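Local coordinates for alcohol dehydrogenase superfamily protein (Novosphingobium aromaticivorans, PDB 3GAZ) that probably acts as an NADP-dependent oxidoreductase of the medium-chain alcohol dehydrogenase superfamily, though its substrate is not established, at residues 136-141 with 161-166; 166-171 with 191-196. All coordinates share one frame; numbering follows the deposited sequence.

Contact 1 (136-141 with 161-166); sequences ITAWEG and GGVGHV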
ATOM      1  N   ILE A 136      10.920  13.630 -11.538  1.00 12.05           N
ATOM      2  CA  ILE A 136      10.970  13.737 -10.088  1.00 12.96           C
ATOM      3  C   ILE A 136      12.236  13.064  -9.554  1.00 13.50           C
ATOM      4  O   ILE A 136      12.885  13.578  -8.645  1.00 13.76           O
ATOM      5  CB  ILE A 136       9.719  13.087  -9.451  1.00 13.07           C
ATOM      6  CG1 ILE A 136       8.493  13.958  -9.738  1.00 14.68           C
ATOM      7  CG2 ILE A 136       9.915  12.905  -7.953  1.00 14.78           C
ATOM      8  CD1 ILE A 136       7.181  13.338  -9.303  1.00 14.76           C
ATOM      9  N   THR A 137      12.590  11.919 -10.129  1.00 11.91           N
ATOM     10  CA  THR A 137      13.779  11.203  -9.695  1.00 14.10           C
ATOM     11  C   THR A 137      15.012  12.064  -9.965  1.00 15.39           C
ATOM     12  O   THR A 137      15.858  12.251  -9.087  1.00 15.13           O
ATOM     13  CB  THR A 137      13.904   9.850 -10.429  1.00 14.43           C
ATOM     14  OG1 THR A 137      12.777   9.025 -10.096  1.00 14.67           O
ATOM     15  CG2 THR A 137      15.184   9.135 -10.028  1.00 12.66           C
ATOM     16  N   ALA A 138      15.096  12.608 -11.176  1.00 14.80           N
ATOM     17  CA  ALA A 138      16.217  13.460 -11.562  1.00 13.46           C
ATOM     18  C   ALA A 138      16.295  14.710 -10.690  1.00 13.57           C
ATOM     19  O   ALA A 138      17.382  15.134 -10.281  1.00 14.50           O
ATOM     20  CB  ALA A 138      16.079  13.865 -13.024  1.00 12.60           C
ATOM     21  N   TRP A 139      15.138  15.296 -10.407  1.00 13.72           N
ATOM     22  CA  TRP A 139      15.066  16.513  -9.603  1.00 13.73           C
ATOM     23  C   TRP A 139      15.464  16.309  -8.142  1.00 15.11           C
ATOM     24  O   TRP A 139      16.177  17.137  -7.565  1.00 14.41           O
ATOM     25  CB  TRP A 139      13.653  17.094  -9.671  1.00 14.69           C
ATOM     26  CG  TRP A 139      13.509  18.421  -8.991  1.00 16.08           C
ATOM     27  CD1 TRP A 139      13.314  18.651  -7.657  1.00 16.30           C
ATOM     28  CD2 TRP A 139      13.572  19.709  -9.615  1.00 17.14           C
ATOM     29  NE1 TRP A 139      13.247  20.006  -7.414  1.00 18.12           N
ATOM     30  CE2 TRP A 139      13.401  20.677  -8.598  1.00 17.56           C
ATOM     31  CE3 TRP A 139      13.752  20.138 -10.938  1.00 17.67           C
ATOM     32  CZ2 TRP A 139      13.409  22.053  -8.863  1.00 19.32           C
ATOM     33  CZ3 TRP A 139      13.760  21.511 -11.202  1.00 18.41           C
ATOM     34  CH2 TRP A 139      13.587  22.448 -10.166  1.00 18.51           C
ATOM     35  N   GLU A 140      15.009  15.218  -7.535  1.00 14.11           N
ATOM     36  CA  GLU A 140      15.346  14.978  -6.139  1.00 14.82           C
ATOM     37  C   GLU A 140      16.849  14.837  -5.963  1.00 14.90           C
ATOM     38  O   GLU A 140      17.398  15.244  -4.944  1.00 13.28           O
ATOM     39  CB  GLU A 140      14.647  13.725  -5.607  1.00 17.08           C
ATOM     40  CG  GLU A 140      13.132  13.783  -5.709  1.00 21.39           C
ATOM     41  CD  GLU A 140      12.441  12.831  -4.753  1.00 25.15           C
ATOM     42  OE1 GLU A 140      12.915  11.682  -4.593  1.00 23.70           O
ATOM     43  OE2 GLU A 140      11.412  13.236  -4.166  1.00 28.79           O
ATOM     44  N   GLY A 141      17.512  14.267  -6.965  1.00 13.84           N
ATOM     45  CA  GLY A 141      18.947  14.083  -6.875  1.00 15.52           C
ATOM     46  C   GLY A 141      19.739  15.340  -7.162  1.00 16.12           C
ATOM     47  O   GLY A 141      20.622  15.726  -6.387  1.00 15.38           O
ATOM     48  N   GLY A 161      19.133   7.222 -20.996  1.00 16.05           N
ATOM     49  CA  GLY A 161      18.075   6.554 -20.246  1.00 15.68           C
ATOM     50  C   GLY A 161      16.954   7.423 -19.692  1.00 16.34           C
ATOM     51  O   GLY A 161      16.947   8.648 -19.865  1.00 14.35           O
ATOM     52  N   GLY A 162      16.012   6.781 -19.005  1.00 14.58           N
ATOM     53  CA  GLY A 162      14.869   7.482 -18.438  1.00 14.79           C
ATOM     54  C   GLY A 162      15.201   8.675 -17.555  1.00 15.16           C
ATOM     55  O   GLY A 162      14.833   9.810 -17.862  1.00 14.46           O
ATOM     56  N   VAL A 163      15.883   8.419 -16.445  1.00 13.09           N
ATOM     57  CA  VAL A 163      16.266   9.489 -15.525  1.00 14.29           C
ATOM     58  C   VAL A 163      17.368  10.343 -16.151  1.00 13.31           C
ATOM     59  O   VAL A 163      17.385  11.566 -16.020  1.00 13.67           O
ATOM     60  CB  VAL A 163      16.798   8.907 -14.192  1.00 13.71           C
ATOM     61  CG1 VAL A 163      17.141  10.029 -13.217  1.00 14.33           C
ATOM     62  CG2 VAL A 163      15.764   7.979 -13.588  1.00 16.16           C
ATOM     63  N   GLY A 164      18.285   9.677 -16.838  1.00 14.45           N
ATOM     64  CA  GLY A 164      19.402  10.369 -17.455  1.00 14.60           C
ATOM     65  C   GLY A 164      19.087  11.524 -18.388  1.00 13.42           C
ATOM     66  O   GLY A 164      19.607  12.626 -18.207  1.00 12.43           O
ATOM     67  N   HIS A 165      18.237  11.293 -19.384  1.00 13.55           N
ATOM     68  CA  HIS A 165      17.934  12.354 -20.337  1.00 13.51           C
ATOM     69  C   HIS A 165      17.242  13.557 -19.710  1.00 12.79           C
ATOM     70  O   HIS A 165      17.435  14.684 -20.157  1.00 12.93           O
ATOM     71  CB  HIS A 165      17.131  11.813 -21.539  1.00 12.32           C
ATOM     72  CG  HIS A 165      15.659  11.648 -21.292  1.00 13.92           C
ATOM     73  ND1 HIS A 165      15.138  10.631 -20.523  1.00 10.78           N
ATOM     74  CD2 HIS A 165      14.597  12.343 -21.767  1.00 12.01           C
ATOM     75  CE1 HIS A 165      13.817  10.704 -20.537  1.00 13.55           C
ATOM     76  NE2 HIS A 165      13.465  11.732 -21.284  1.00 12.42           N
ATOM     77  N   VAL A 166      16.449  13.335 -18.668  1.00 12.73           N
ATOM     78  CA  VAL A 166      15.785  14.456 -18.025  1.00 13.80           C
ATOM     79  C   VAL A 166      16.750  15.143 -17.056  1.00 13.72           C
ATOM     80  O   VAL A 166      16.680  16.358 -16.862  1.00 13.52           O
ATOM     81  CB  VAL A 166      14.488  14.017 -17.288  1.00 11.93           C
ATOM     82  CG1 VAL A 166      13.433  13.616 -18.312  1.00 13.72           C
ATOM     83  CG2 VAL A 166      14.774  12.861 -16.346  1.00 14.75           C
TER

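Contact 2 (166-171 with 191-196); sequences VAIQIA and RDLGAT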
ATOM      1  N   VAL A 166      16.449  13.335 -18.668  1.00 12.73           N
ATOM      2  CA  VAL A 166      15.785  14.456 -18.025  1.00 13.80           C
ATOM      3  C   VAL A 166      16.750  15.143 -17.056  1.00 13.72           C
ATOM      4  O   VAL A 166      16.680  16.358 -16.862  1.00 13.52           O
ATOM      5  CB  VAL A 166      14.488  14.017 -17.288  1.00 11.93           C
ATOM      6  CG1 VAL A 166      13.433  13.616 -18.312  1.00 13.72           C
ATOM      7  CG2 VAL A 166      14.774  12.861 -16.346  1.00 14.75           C
ATOM      8  N   ALA A 167      17.657  14.369 -16.467  1.00 12.24           N
ATOM      9  CA  ALA A 167      18.647  14.927 -15.550  1.00 13.23           C
ATOM     10  C   ALA A 167      19.551  15.884 -16.335  1.00 13.06           C
ATOM     11  O   ALA A 167      19.920  16.947 -15.845  1.00 12.49           O
ATOM     12  CB  ALA A 167      19.475  13.808 -14.928  1.00 11.06           C
ATOM     13  N   ILE A 168      19.902  15.497 -17.559  1.00 14.54           N
ATOM     14  CA  ILE A 168      20.743  16.336 -18.414  1.00 14.30           C
ATOM     15  C   ILE A 168      20.084  17.691 -18.656  1.00 15.03           C
ATOM     16  O   ILE A 168      20.715  18.738 -18.518  1.00 15.63           O
ATOM     17  CB  ILE A 168      20.972  15.690 -19.802  1.00 16.36           C
ATOM     18  CG1 ILE A 168      21.941  14.512 -19.688  1.00 15.64           C
ATOM     19  CG2 ILE A 168      21.485  16.744 -20.788  1.00 16.17           C
ATOM     20  CD1 ILE A 168      22.144  13.768 -20.989  1.00 14.36           C
ATOM     21  N   GLN A 169      18.806  17.658 -19.021  1.00 14.59           N
ATOM     22  CA  GLN A 169      18.071  18.876 -19.325  1.00 14.59           C
ATOM     23  C   GLN A 169      17.830  19.767 -18.114  1.00 15.02           C
ATOM     24  O   GLN A 169      17.829  20.992 -18.239  1.00 12.97           O
ATOM     25  CB  GLN A 169      16.753  18.517 -20.019  1.00 13.04           C
ATOM     26  CG  GLN A 169      16.978  17.766 -21.333  1.00 13.78           C
ATOM     27  CD  GLN A 169      15.690  17.347 -22.016  1.00 12.25           C
ATOM     28  OE1 GLN A 169      14.958  18.177 -22.545  1.00 14.40           O
ATOM     29  NE2 GLN A 169      15.405  16.048 -21.997  1.00 11.19           N
ATOM     30  N   ILE A 170      17.623  19.162 -16.947  1.00 14.19           N
ATOM     31  CA  ILE A 170      17.413  19.944 -15.731  1.00 14.23           C
ATOM     32  C   ILE A 170      18.719  20.664 -15.399  1.00 15.67           C
ATOM     33  O   ILE A 170      18.730  21.873 -15.164  1.00 15.62           O
ATOM     34  CB  ILE A 170      17.011  19.046 -14.527  1.00 13.72           C
ATOM     35  CG1 ILE A 170      15.577  18.540 -14.707  1.00 14.46           C
ATOM     36  CG2 ILE A 170      17.131  19.827 -13.215  1.00 14.93           C
ATOM     37  CD1 ILE A 170      15.120  17.589 -13.621  1.00 13.70           C
ATOM     38  N   ALA A 171      19.816  19.912 -15.398  1.00 14.91           N
ATOM     39  CA  ALA A 171      21.133  20.465 -15.092  1.00 15.23           C
ATOM     40  C   ALA A 171      21.493  21.618 -16.030  1.00 16.49           C
ATOM     41  O   ALA A 171      21.967  22.656 -15.584  1.00 17.17           O
ATOM     42  CB  ALA A 171      22.191  19.367 -15.179  1.00 14.29           C
ATOM     43  N   ARG A 191      24.358  14.599 -27.332  1.00 19.82           N
ATOM     44  CA  ARG A 191      25.009  15.767 -27.916  1.00 23.33           C
ATOM     45  C   ARG A 191      23.934  16.787 -28.285  1.00 24.55           C
ATOM     46  O   ARG A 191      24.064  17.974 -27.988  1.00 25.78           O
ATOM     47  CB  ARG A 191      25.789  15.358 -29.169  1.00 24.43           C
ATOM     48  CG  ARG A 191      26.610  16.474 -29.804  1.00 26.93           C
ATOM     49  CD  ARG A 191      27.063  16.073 -31.205  1.00 30.12           C
ATOM     50  NE  ARG A 191      25.927  15.924 -32.116  1.00 31.32           N
ATOM     51  CZ  ARG A 191      25.180  16.936 -32.552  1.00 34.83           C
ATOM     52  NH1 ARG A 191      25.446  18.176 -32.163  1.00 33.90           N
ATOM     53  NH2 ARG A 191      24.162  16.713 -33.374  1.00 34.63           N
ATOM     54  N   ASP A 192      22.869  16.308 -28.925  1.00 26.40           N
ATOM     55  CA  ASP A 192      21.754  17.159 -29.338  1.00 27.67           C
ATOM     56  C   ASP A 192      21.148  17.950 -28.186  1.00 26.67           C
ATOM     57  O   ASP A 192      20.792  19.117 -28.349  1.00 26.01           O
ATOM     58  CB  ASP A 192      20.660  16.316 -29.997  1.00 32.36           C
ATOM     59  CG  ASP A 192      20.676  16.420 -31.507  1.00 38.09           C
ATOM     60  OD1 ASP A 192      20.356  17.511 -32.030  1.00 41.25           O
ATOM     61  OD2 ASP A 192      21.008  15.416 -32.173  1.00 40.64           O
ATOM     62  N   LEU A 193      21.019  17.314 -27.025  1.00 24.22           N
ATOM     63  CA  LEU A 193      20.454  17.991 -25.856  1.00 22.90           C
ATOM     64  C   LEU A 193      21.304  19.174 -25.405  1.00 21.44           C
ATOM     65  O   LEU A 193      20.813  20.069 -24.723  1.00 22.72           O
ATOM     66  CB  LEU A 193      20.293  17.011 -24.686  1.00 21.24           C
ATOM     67  CG  LEU A 193      19.147  16.000 -24.773  1.00 21.08           C
ATOM     68  CD1 LEU A 193      19.144  15.137 -23.515  1.00 19.95           C
ATOM     69  CD2 LEU A 193      17.814  16.731 -24.925  1.00 18.65           C
ATOM     70  N   GLY A 194      22.579  19.174 -25.787  1.00 21.08           N
ATOM     71  CA  GLY A 194      23.462  20.261 -25.403  1.00 21.25           C
ATOM     72  C   GLY A 194      24.510  19.849 -24.384  1.00 21.99           C
ATOM     73  O   GLY A 194      25.176  20.692 -23.782  1.00 22.06           O
ATOM     74  N   ALA A 195      24.651  18.545 -24.183  1.00 20.68           N
ATOM     75  CA  ALA A 195      25.624  18.021 -23.237  1.00 20.32           C
ATOM     76  C   ALA A 195      26.794  17.424 -24.003  1.00 20.55           C
ATOM     77  O   ALA A 195      26.656  17.058 -25.172  1.00 21.33           O
ATOM     78  CB  ALA A 195      24.978  16.958 -22.364  1.00 18.07           C
ATOM     79  N   THR A 196      27.946  17.333 -23.346  1.00 19.22           N
ATOM     80  CA  THR A 196      29.131  16.761 -23.968  1.00 19.71           C
ATOM     81  C   THR A 196      29.066  15.251 -23.822  1.00 19.35           C
ATOM     82  O   THR A 196      29.147  14.720 -22.714  1.00 21.49           O
ATOM     83  CB  THR A 196      30.430  17.267 -23.303  1.00 19.08           C
ATOM     84  OG1 THR A 196      30.545  18.682 -23.495  1.00 20.27           O
ATOM     85  CG2 THR A 196      31.646  16.570 -23.910  1.00 17.90           C
TER

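Contact 1 (136-141 with 161-166)
Val163, in the first turn of helix 162-173, sets both of its methyl groups against helix 132-145, whose Thr137 and Ala138 receive them. The contact is apolar. CG2 of Thr137 lies 3.8 Å from CG2 of Val163 and equally near to its CG1, so one methyl faces the fork of the valine, and the two side chains cross at about a right angle. CG1 of Val163, anti to the backbone N (chi1 -178°), runs on to Ala138, 3.9 Å from its N and 4.0 Å from its CB. The same CB meets CG2 of Val166 at 3.7 Å, one turn further along. Alanine suits this place because its short side chain lets the local axes of the two segments approach to 8.6 Å, crossing at -62°. Cutting Val163 back to alanine removes both methyls and is likely to leave a gap against the methyl of Thr137 and beside Ala138.

The polar groups are met outside the interface. Thr137 keeps its methyl toward Val163 while OG1 lies beside its own backbone N and bonds to Leu133 O, one turn back, and to Thr268 OG1. In the other segment Gly161 O accepts from His165 N and from His165 ND1, the latter at 2.8 Å and nearly in the ring plane; the donors arrive from opposite faces of the carbonyl plane. Two donors thus grip the oxygen, and the ND1 bond fixes how the imidazole is turned, while CG1 of Val166 lies over one ring face, displaced toward the rim. The joint between the helices therefore rests on the fit of methyl groups from threonine, alanine and valine.

Contact 2 (166-171 with 191-196)
In the Rossmann-type nucleotide-binding domain, helix 162-173 packs against the end of helix 184-193 and the turn that leads into strand 196-199, one of the two outermost strands of the parallel sheet within this chain. Leu193, on the last turn of its helix, reaches across with both methyls: CD1 lies between Ile168 and Gln169, while CD2 rests on Gln169. CD1 is 3.9 Å from CG2 of Ile168, with the two side chains at about a right angle. CD2 is 3.7 Å from CD of the Gln169 amide and 3.8 Å from the aliphatic CG. CG2 of Ile168, placed anti to the backbone N, serves two neighbours, since CB of Ala195, beyond the turn, is 3.8 Å from it.

Between Leu193 and Ala195 the chain turns at Gly194, which ends the helix in a Schellman motif. At this positive phi (110°) a side chain would collide with the carbonyl oxygen of Leu193, so glycine suits the position.

Gln169 combines two roles: its extended chain offers carbon to Leu193, while OE1 accepts from Ala298 N and NE2 donates to His165 O, one turn back. With both ends bonded, the amide is probably held against rotation. Methyl packing thus makes the joint with Leu193 and Ala195, and the buried amide can share in it because its polar atoms are bonded elsewhere.

In the fold
Contacts 1 and 2 are in series along the chain and share helix 162-173, with Val166 common to both; their centres are about 11 Å apart. Helix 132-145 packs on the helix in contact 1, and the end of helix 184-193 in contact 2. They also touch directly: CB of Ala138 is 3.9 Å from CD1 of Ile170, and His165 O is 3.8 Å from CD1 of Leu193. Gly161 and Gly164 fit a Rossmann-type glycine motif, consistent with a dinucleotide site at the start of the shared helix. A bound calcium ion lies about 7 Å from the side chain of Val163 and about 13 Å from that of Gln169, nearer contact 1.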